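Local atomic coordinates of uronate isomerase (Caulobacter crescentus, PDB entry 2Q01), a protein that catalyses the interconversion of D-glucuronate and D-fructuronate, and of D-galacturonate and D-tagaturonate, in bacterial uronate metabolism. Residues K229-L232 against E233-L237. Numbering follows the deposited sequence.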
loop_
_atom_site.group_PDB
_atom_site.type_symbol
_atom_site.label_atom_id
_atom_site.label_comp_id
_atom_site.label_asym_id
_atom_site.label_seq_id
_atom_site.Cartn_x
_atom_site.Cartn_y
_atom_site.Cartn_z
ATOM N N LYS B 229 -20.460 -31.339 -22.114
ATOM C CA LYS B 229 -19.871 -32.498 -21.451
ATOM C C LYS B 229 -18.631 -33.029 -22.163
ATOM O O LYS B 229 -17.732 -33.583 -21.521
ATOM C CB LYS B 229 -20.915 -33.603 -21.247
ATOM C CG LYS B 229 -21.656 -33.493 -19.907
ATOM C CD LYS B 229 -22.973 -34.267 -19.901
ATOM C CE LYS B 229 -24.117 -33.445 -20.496
ATOM N NZ LYS B 229 -25.378 -34.227 -20.600
ATOM N N SER B 230 -18.576 -32.840 -23.480
ATOM C CA SER B 230 -17.411 -33.262 -24.255
ATOM C C SER B 230 -16.358 -32.158 -24.421
ATOM O O SER B 230 -15.253 -32.420 -24.898
ATOM C CB SER B 230 -17.830 -33.850 -25.606
ATOM O OG SER B 230 -18.598 -32.934 -26.356
ATOM N N TYR B 231 -16.709 -30.933 -24.037
ATOM C CA TYR B 231 -15.741 -29.843 -23.904
ATOM C C TYR B 231 -14.942 -30.102 -22.631
ATOM O O TYR B 231 -13.722 -29.909 -22.587
ATOM C CB TYR B 231 -16.466 -28.495 -23.841
ATOM C CG TYR B 231 -15.636 -27.319 -23.362
ATOM C CD1 TYR B 231 -14.819 -26.607 -24.247
ATOM C CD2 TYR B 231 -15.696 -26.895 -22.032
ATOM C CE1 TYR B 231 -14.071 -25.522 -23.813
ATOM C CE2 TYR B 231 -14.945 -25.815 -21.588
ATOM C CZ TYR B 231 -14.140 -25.132 -22.483
ATOM O OH TYR B 231 -13.401 -24.063 -22.044
ATOM N N LEU B 232 -15.651 -30.553 -21.601
ATOM C CA LEU B 232 -15.043 -30.951 -20.343
ATOM C C LEU B 232 -14.194 -32.211 -20.484
ATOM O O LEU B 232 -13.125 -32.301 -19.875
ATOM C CB LEU B 232 -16.111 -31.138 -19.265
ATOM C CG LEU B 232 -16.812 -29.880 -18.752
ATOM C CD1 LEU B 232 -17.687 -30.232 -17.569
ATOM C CD2 LEU B 232 -15.800 -28.805 -18.377
ATOM N N GLU B 233 -14.662 -33.169 -21.287
ATOM C CA GLU B 233 -13.865 -34.355 -21.622
ATOM C C GLU B 233 -12.599 -34.015 -22.393
ATOM O O GLU B 233 -11.568 -34.649 -22.199
ATOM C CB GLU B 233 -14.675 -35.388 -22.407
ATOM C CG GLU B 233 -15.098 -36.595 -21.579
ATOM C CD GLU B 233 -13.919 -37.341 -20.967
ATOM O OE1 GLU B 233 -12.981 -37.694 -21.715
ATOM O OE2 GLU B 233 -13.935 -37.575 -19.738
ATOM N N ALA B 234 -12.692 -33.011 -23.260
ATOM C CA ALA B 234 -11.549 -32.530 -24.024
ATOM C C ALA B 234 -10.491 -31.888 -23.131
ATOM O O ALA B 234 -9.304 -31.974 -23.425
ATOM C CB ALA B 234 -12.005 -31.559 -25.087
ATOM N N HIS B 235 -10.925 -31.249 -22.045
ATOM C CA HIS B 235 -10.010 -30.674 -21.062
ATOM C C HIS B 235 -9.317 -31.746 -20.231
ATOM O O HIS B 235 -8.136 -31.614 -19.912
ATOM C CB HIS B 235 -10.747 -29.724 -20.129
ATOM C CG HIS B 235 -10.818 -28.315 -20.623
ATOM N ND1 HIS B 235 -9.702 -27.521 -20.767
ATOM C CD2 HIS B 235 -11.875 -27.542 -20.962
ATOM C CE1 HIS B 235 -10.064 -26.326 -21.198
ATOM N NE2 HIS B 235 -11.378 -26.312 -21.321
ATOM N N ARG B 236 -10.060 -32.795 -19.880
ATOM C CA ARG B 236 -9.519 -33.908 -19.110
ATOM C C ARG B 236 -8.469 -34.681 -19.897
ATOM O O ARG B 236 -7.403 -35.001 -19.365
ATOM C CB ARG B 236 -10.629 -34.849 -18.660
ATOM C CG ARG B 236 -11.475 -34.312 -17.533
ATOM C CD ARG B 236 -12.440 -35.373 -17.012
ATOM N NE ARG B 236 -13.657 -34.752 -16.494
ATOM C CZ ARG B 236 -14.813 -34.686 -17.152
ATOM N NH1 ARG B 236 -14.940 -35.226 -18.360
ATOM N NH2 ARG B 236 -15.852 -34.084 -16.592
ATOM N N LEU B 237 -8.772 -34.960 -21.165
ATOM C CA LEU B 237 -7.855 -35.669 -22.053
ATOM C C LEU B 237 -6.584 -34.871 -22.343
ATOM O O LEU B 237 -5.500 -35.446 -22.448
ATOM C CB LEU B 237 -8.551 -36.055 -23.362
ATOM C CG LEU B 237 -9.659 -37.116 -23.335
ATOM C CD1 LEU B 237 -10.126 -37.400 -24.749
ATOM C CD2 LEU B 237 -9.228 -38.411 -22.643
HETATM O O HOH W 1 -17.881 -34.560 -19.054
#
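Lys-229, Ser-230, Tyr-231 and Leu-232 each accept, through their carbonyl oxygens, a backbone N-H from four residues on, Glu-233 to Arg-236, in the α-helical pattern. In this first part of helix 228-244 the same i to i+4 spacing pairs the side chains of Tyr-231 and His-235, one turn apart on the buried face, where both also pack on helix 281-302, Tyr-231 on Phe-287 and Met-291, His-235 on Met-295. The two rings form a T-shaped pair: the planes stand at 87°, and the imidazole brings its CD2–NE2 edge to one face of the phenol, CD2 lying 3.6 Å from Tyr-231 CE2. The same edge carries a polar bond, for His-235 NE2 donates nearly straight, at 168°, to Tyr-231 OH, 3.1 Å away and close to the imidazole plane. The first torsion of Tyr-231, with CG anti to the backbone N (chi1 165°), sets the phenol beside the imidazole; its hydroxyl also hydrogen-bonds the carbonyl oxygen of Val-202, while His-235 ND1 pairs with the hydroxyl of Tyr-197; both imidazole nitrogens are therefore engaged. A leucine in place of Tyr-231 would probably leave His-235 NE2 without its acceptor and the imidazole edge without an aromatic face to meet. On the exposed side, Arg-236 NH1 forms an i to i+3 salt bridge of 2.9 Å with Glu-233 OE2, approaching from above the carboxylate plane. One water bridges this side, accepting from Arg-236 NH1 and donating to Lys-229 O at 2.7 Å.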